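Local coordinates for protein phospholyase (Arthrobacter aurescens, PDB 5G4I) that uses pyridoxal 5'-phosphate to act as a phospholyase, on the scaffold of a class III transaminase, at residues Ala196-Asp199 with Ala200-Ser204; Leu227-Pro230 with Ser231-Glu235. All blocks are in the same frame, centred on the assembly; numbering follows the deposited sequence.

In the fold
Both contacts are local ones within a single chain, and they lie on neighbouring helices. Interaction 1 comes first in sequence, in the middle and later part of helix 187-207; interaction 2 follows after strand 214-217, where a loop turns into helix 233-243. Their centres are about 17 Å apart, yet they meet directly, Val198 CG2 lying 3.7 Å from Tyr233 OH. The two helices pack against each other and both rest on the mixed sheet that contains strands 140-143, 171-174 and 214-217. Both contacts thus belong to the helical layering of the cofactor-binding domain; the side chain of Ile234 is about 14 Å from a bound pyridoxal phosphate, and both contacts lie away from the cofactor site.

Interaction 1. Residues Ala196-Asp199 with Ala200-Ser204; sequences ADVD and AAIAS
Val198 and Ile202, one helical turn apart, lie side by side and point the same way from helix 187-207. Their touch is made by branch ends, Val198 CG1 standing 4.0 Å from Ile202 CD1. The valine sets CG1 anti to its own nitrogen (chi1 174°), which carries this methyl on toward the next turn. Ile202 CG1 passes 3.4 Å from Val198 O, so the isoleucine stem packs over the same carbonyl that its amide grips. That bond, Ile202 N to Val198 O, is 3.0 Å long and nearly linear at the hydrogen (170°). Ala200, Ala201 and Ala203 bond likewise to Ala196, Asp197 and Asp199, giving four consecutive i to i+4 alpha-helical links.

The packed flank consists of Val198, Ala201 and Ile202. Ala201, with nothing beyond CB, sits against Leu141 and Leu174 of the neighbouring strands, and Ile202 also meets Leu141. Across the helix the surface is looser: Ala196, Asp197, Ala200 and Ala203 are exposed. Ala200 CB and Ala203 CB rest against main-chain carbonyl oxygens of the preceding turn, while the CB atoms of Ala196 and Asp197 point away from the following one. Asp199 lies between these regimes. It is exposed, but its OD1 forms a salt bridge with Arg240 NE, tying helix 187-207 to helix 233-243 beside the apolar seam.

The chemistry is that of an amphipathic helix: main-chain bonds satisfy the peptide groups, branched apolar chains face the protein, and the Asp199 carboxylate probably has its negative charge stabilised by Arg240, outside this stretch.

Interaction 2. Residues Leu227-Pro230 with Ser231-Glu235; sequences LQLP and SGYIE
Leu229 turns CG anti to its carbonyl carbon (chi1 -82°), while Tyr233 holds CG anti to its nitrogen (chi1 178°); together these torsions bring a leucine methyl against the tyrosine ring. The leucine's CD2 does the touching, 3.8 Å from Tyr233 CD2, and it approaches the ring obliquely. The same methyl meets Ile234, whose CG1 and CD1 both lie 3.8 Å from Leu229 CD2, so one branch of Leu229 bears on two successive residues of the first helical turn. Beyond the contact, Tyr233 packs on Leu191 and Ser194 of helix 187-207, Pro230 on Val187 of that helix, and Ile234 on Phe215 and Phe217 of strand 214-217.

The backbone beneath is a type II beta turn from Pro230 to Tyr233. It is closed by a long, weak hydrogen bond from Tyr233 N to Pro230 O, 3.4 Å. Gly232 takes the third position with a positive phi of 98°, easily reached by a residue without a side chain and in keeping with a type II turn; it is also the N-cap of helix 233-243.

A water bridges loop and helix start. It accepts from Ile234 N at 3.0 Å and lies in hydrogen-bonding range of Pro230 O (2.9 Å) and Glu235 OE1 (3.2 Å), acceptors that compete with others nearby for its two protons. Gly232 N gives Glu235 OE1 a weak, bent bond of 3.3 Å. The other carboxylate oxygen, OE2, receives Asn271 N.

Amides at the helix start, from the N-cap on, are thus met by a turn carbonyl, a water and a carboxylate, the carbonyl and carboxylate bonds being weak; the carboxylate's negative charge would suit the positive end of the helix dipole.

Interaction 1. Residues Ala196-Asp199 with Ala200-Ser204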
ATOM      1  N   ALA A 196     -25.188  24.743 -10.462  1.00 13.47           N
ATOM      2  CA  ALA A 196     -25.887  24.227 -11.681  1.00 15.01           C
ATOM      3  C   ALA A 196     -25.038  23.273 -12.471  1.00 12.59           C
ATOM      4  O   ALA A 196     -25.568  22.273 -13.048  1.00 14.71           O
ATOM      5  CB  ALA A 196     -26.305  25.421 -12.576  1.00 15.60           C
ATOM      6  N   ASP A 197     -23.729  23.501 -12.506  1.00 13.90           N
ATOM      7  CA  ASP A 197     -22.825  22.548 -13.129  1.00 14.40           C
ATOM      8  C   ASP A 197     -22.851  21.161 -12.391  1.00 13.25           C
ATOM      9  O   ASP A 197     -22.776  20.076 -13.038  1.00 12.93           O
ATOM     10  CB  ASP A 197     -21.359  23.040 -13.109  1.00 19.58           C
ATOM     11  CG  ASP A 197     -21.030  24.190 -14.024  1.00 26.10           C
ATOM     12  OD1 ASP A 197     -21.872  24.632 -14.777  1.00 23.66           O
ATOM     13  OD2 ASP A 197     -19.810  24.638 -13.900  1.00 30.39           O
ATOM     14  N   VAL A 198     -22.969  21.175 -11.045  1.00 11.49           N
ATOM     15  CA  VAL A 198     -23.087  19.950 -10.283  1.00 10.86           C
ATOM     16  C   VAL A 198     -24.434  19.227 -10.650  1.00 10.83           C
ATOM     17  O   VAL A 198     -24.414  17.958 -10.866  1.00 11.12           O
ATOM     18  CB  VAL A 198     -23.007  20.177  -8.754  1.00 10.97           C
ATOM     19  CG1 VAL A 198     -23.268  18.954  -7.953  1.00 11.11           C
ATOM     20  CG2 VAL A 198     -21.669  20.772  -8.379  1.00 12.27           C
ATOM     21  N   ASP A 199     -25.563  19.963 -10.687  1.00 11.37           N
ATOM     22  CA  ASP A 199     -26.843  19.405 -11.116  1.00 11.75           C
ATOM     23  C   ASP A 199     -26.711  18.676 -12.484  1.00 11.58           C
ATOM     24  O   ASP A 199     -27.145  17.498 -12.619  1.00 11.22           O
ATOM     25  CB  ASP A 199     -27.882  20.479 -11.302  1.00 12.83           C
ATOM     26  CG  ASP A 199     -28.279  21.239  -9.997  1.00 15.50           C
ATOM     27  OD1 ASP A 199     -28.180  20.628  -8.895  1.00 15.09           O
ATOM     28  OD2 ASP A 199     -28.823  22.384 -10.224  1.00 15.95           O
ATOM     29  N   ALA A 200     -25.982  19.331 -13.420  1.00 11.23           N
ATOM     30  CA  ALA A 200     -25.823  18.758 -14.764  1.00 12.03           C
ATOM     31  C   ALA A 200     -25.002  17.483 -14.771  1.00 11.55           C
ATOM     32  O   ALA A 200     -25.232  16.488 -15.487  1.00 12.29           O
ATOM     33  CB  ALA A 200     -25.284  19.804 -15.769  1.00 11.51           C
ATOM     34  N   ALA A 201     -23.882  17.507 -14.007  1.00 10.79           N
ATOM     35  CA  ALA A 201     -22.986  16.349 -13.924  1.00 10.90           C
ATOM     36  C   ALA A 201     -23.733  15.131 -13.354  1.00 10.69           C
ATOM     37  O   ALA A 201     -23.593  13.971 -13.844  1.00 11.46           O
ATOM     38  CB  ALA A 201     -21.796  16.678 -12.983  1.00 12.11           C
ATOM     39  N   ILE A 202     -24.489  15.349 -12.284  1.00 10.46           N
ATOM     40  CA  ILE A 202     -25.280  14.287 -11.654  1.00 10.52           C
ATOM     41  C   ILE A 202     -26.327  13.675 -12.630  1.00 10.74           C
ATOM     42  O   ILE A 202     -26.464  12.460 -12.760  1.00 10.73           O
ATOM     43  CB  ILE A 202     -25.931  14.774 -10.301  1.00 10.40           C
ATOM     44  CG1 ILE A 202     -24.838  14.962  -9.234  1.00 10.79           C
ATOM     45  CG2 ILE A 202     -27.015  13.841  -9.831  1.00 10.67           C
ATOM     46  CD1 ILE A 202     -25.382  15.512  -7.910  1.00 11.24           C
ATOM     47  N   ALA A 203     -27.053  14.602 -13.292  1.00 10.97           N
ATOM     48  CA  ALA A 203     -28.085  14.158 -14.254  1.00 11.32           C
ATOM     49  C   ALA A 203     -27.422  13.336 -15.360  1.00 10.89           C
ATOM     50  O   ALA A 203     -28.053  12.350 -15.847  1.00 11.49           O
ATOM     51  CB  ALA A 203     -28.845  15.339 -14.784  1.00 10.88           C
ATOM     52  N   SER A 204     -26.225  13.742 -15.836  1.00 10.11           N
ATOM     53  CA  SER A 204     -25.502  13.087 -16.947  1.00 10.01           C
ATOM     54  C   SER A 204     -25.095  11.671 -16.520  1.00 10.47           C
ATOM     55  O   SER A 204     -25.229  10.684 -17.256  1.00 11.72           O
ATOM     56  CB  SER A 204     -24.313  13.916 -17.341  1.00 10.86           C
ATOM     57  OG  SER A 204     -23.537  13.277 -18.371  1.00 12.11           O
TER

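Interaction 2. Residues Leu227-Pro230 with Ser231-Glu235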
ATOM      1  N   LEU A 227      -7.444  26.822  -3.892  1.00 14.70           N
ATOM      2  CA  LEU A 227      -8.666  27.613  -4.103  1.00 13.79           C
ATOM      3  C   LEU A 227      -9.344  28.073  -2.807  1.00 14.55           C
ATOM      4  O   LEU A 227      -9.258  27.388  -1.782  1.00 17.12           O
ATOM      5  CB  LEU A 227      -9.633  26.727  -4.887  1.00 13.75           C
ATOM      6  CG  LEU A 227      -9.113  25.997  -6.135  1.00 12.94           C
ATOM      7  CD1 LEU A 227     -10.257  25.183  -6.788  1.00 13.47           C
ATOM      8  CD2 LEU A 227      -8.498  26.923  -7.147  1.00 15.28           C
ATOM      9  N   GLN A 228     -10.005  29.243  -2.857  1.00 15.17           N
ATOM     10  CA  GLN A 228     -10.811  29.739  -1.739  1.00 16.95           C
ATOM     11  C   GLN A 228     -12.276  29.643  -2.190  1.00 13.75           C
ATOM     12  O   GLN A 228     -12.704  30.407  -3.091  1.00 14.14           O
ATOM     13  CB  GLN A 228     -10.445  31.216  -1.340  1.00 19.60           C
ATOM     14  CG  GLN A 228     -11.321  31.704  -0.169  1.00 22.58           C
ATOM     15  CD  GLN A 228     -11.202  33.233   0.171  1.00 31.49           C
ATOM     16  OE1 GLN A 228     -10.269  33.903  -0.270  1.00 39.55           O
ATOM     17  NE2 GLN A 228     -12.159  33.758   0.915  1.00 28.48           N
ATOM     18  N   LEU A 229     -13.049  28.761  -1.587  1.00 13.91           N
ATOM     19  CA  LEU A 229     -14.401  28.518  -2.095  1.00 14.36           C
ATOM     20  C   LEU A 229     -15.423  29.500  -1.528  1.00 15.70           C
ATOM     21  O   LEU A 229     -15.307  29.899  -0.346  1.00 17.00           O
ATOM     22  CB  LEU A 229     -14.842  27.073  -1.756  1.00 14.28           C
ATOM     23  CG  LEU A 229     -14.347  25.981  -2.715  1.00 13.38           C
ATOM     24  CD1 LEU A 229     -12.819  25.880  -2.889  1.00 13.70           C
ATOM     25  CD2 LEU A 229     -14.887  24.636  -2.247  1.00 12.09           C
ATOM     26  N   PRO A 230     -16.479  29.792  -2.324  1.00 16.30           N
ATOM     27  CA  PRO A 230     -17.631  30.493  -1.694  1.00 17.41           C
ATOM     28  C   PRO A 230     -18.317  29.660  -0.651  1.00 18.70           C
ATOM     29  O   PRO A 230     -18.421  28.408  -0.774  1.00 17.22           O
ATOM     30  CB  PRO A 230     -18.595  30.767  -2.921  1.00 17.57           C
ATOM     31  CG  PRO A 230     -18.182  29.824  -3.962  1.00 18.22           C
ATOM     32  CD  PRO A 230     -16.798  29.277  -3.667  1.00 15.08           C
ATOM     33  N   SER A 231     -18.853  30.276   0.423  1.00 16.79           N
ATOM     34  CA  SER A 231     -19.628  29.590   1.422  0.50 16.90           C
ATOM     35  C   SER A 231     -20.842  28.891   0.777  1.00 15.28           C
ATOM     36  O   SER A 231     -21.548  29.544   0.007  1.00 16.68           O
ATOM     37  CB  SER A 231     -20.175  30.572   2.491  0.50 20.65           C
ATOM     38  OG  SER A 231     -20.652  29.849   3.602  0.50 26.10           O
ATOM     39  N   GLY A 232     -21.116  27.631   1.159  1.00 14.24           N
ATOM     40  CA  GLY A 232     -22.308  26.879   0.704  1.00 14.36           C
ATOM     41  C   GLY A 232     -22.032  25.930  -0.470  1.00 13.45           C
ATOM     42  O   GLY A 232     -22.908  25.165  -0.818  1.00 14.62           O
ATOM     43  N   TYR A 233     -20.866  26.022  -1.121  1.00 13.38           N
ATOM     44  CA  TYR A 233     -20.576  25.147  -2.240  1.00 12.32           C
ATOM     45  C   TYR A 233     -20.449  23.674  -1.804  1.00 11.88           C
ATOM     46  O   TYR A 233     -21.211  22.786  -2.280  1.00 11.29           O
ATOM     47  CB  TYR A 233     -19.364  25.565  -3.047  1.00 11.65           C
ATOM     48  CG  TYR A 233     -19.040  24.593  -4.227  1.00 12.40           C
ATOM     49  CD1 TYR A 233     -19.771  24.627  -5.389  1.00 12.67           C
ATOM     50  CD2 TYR A 233     -18.083  23.604  -4.111  1.00 12.44           C
ATOM     51  CE1 TYR A 233     -19.561  23.780  -6.468  1.00 12.22           C
ATOM     52  CE2 TYR A 233     -17.800  22.759  -5.172  1.00 11.85           C
ATOM     53  CZ  TYR A 233     -18.562  22.830  -6.355  1.00 11.68           C
ATOM     54  OH  TYR A 233     -18.290  21.983  -7.430  1.00 12.59           O
ATOM     55  N   ILE A 234     -19.523  23.407  -0.867  1.00 10.75           N
ATOM     56  CA  ILE A 234     -19.374  22.017  -0.392  1.00 11.14           C
ATOM     57  C   ILE A 234     -20.648  21.420   0.186  1.00 11.36           C
ATOM     58  O   ILE A 234     -21.074  20.250  -0.045  1.00 11.54           O
ATOM     59  CB  ILE A 234     -18.165  21.858   0.566  1.00 10.20           C
ATOM     60  CG1 ILE A 234     -16.867  22.220  -0.168  1.00 11.82           C
ATOM     61  CG2 ILE A 234     -18.071  20.492   1.216  1.00 11.34           C
ATOM     62  CD1 ILE A 234     -16.425  21.239  -1.306  1.00 12.12           C
ATOM     63  N   GLU A 235     -21.349  22.235   1.015  1.00 11.63           N
ATOM     64  CA  GLU A 235     -22.604  21.815   1.598  1.00 12.24           C
ATOM     65  C   GLU A 235     -23.682  21.507   0.518  1.00 11.51           C
ATOM     66  O   GLU A 235     -24.420  20.523   0.608  1.00 12.48           O
ATOM     67  CB  GLU A 235     -23.106  22.964   2.528  1.00 15.19           C
ATOM     68  CG  GLU A 235     -22.087  23.389   3.653  1.00 19.78           C
ATOM     69  CD  GLU A 235     -20.796  24.333   3.426  1.00 25.80           C
ATOM     70  OE1 GLU A 235     -20.230  24.738   2.538  1.00 21.14           O
ATOM     71  OE2 GLU A 235     -20.252  24.774   4.361  1.00 26.52           O
TER
HETATM   72  O   HOH W   1     -18.077  25.735   0.384  1.00 14.53           O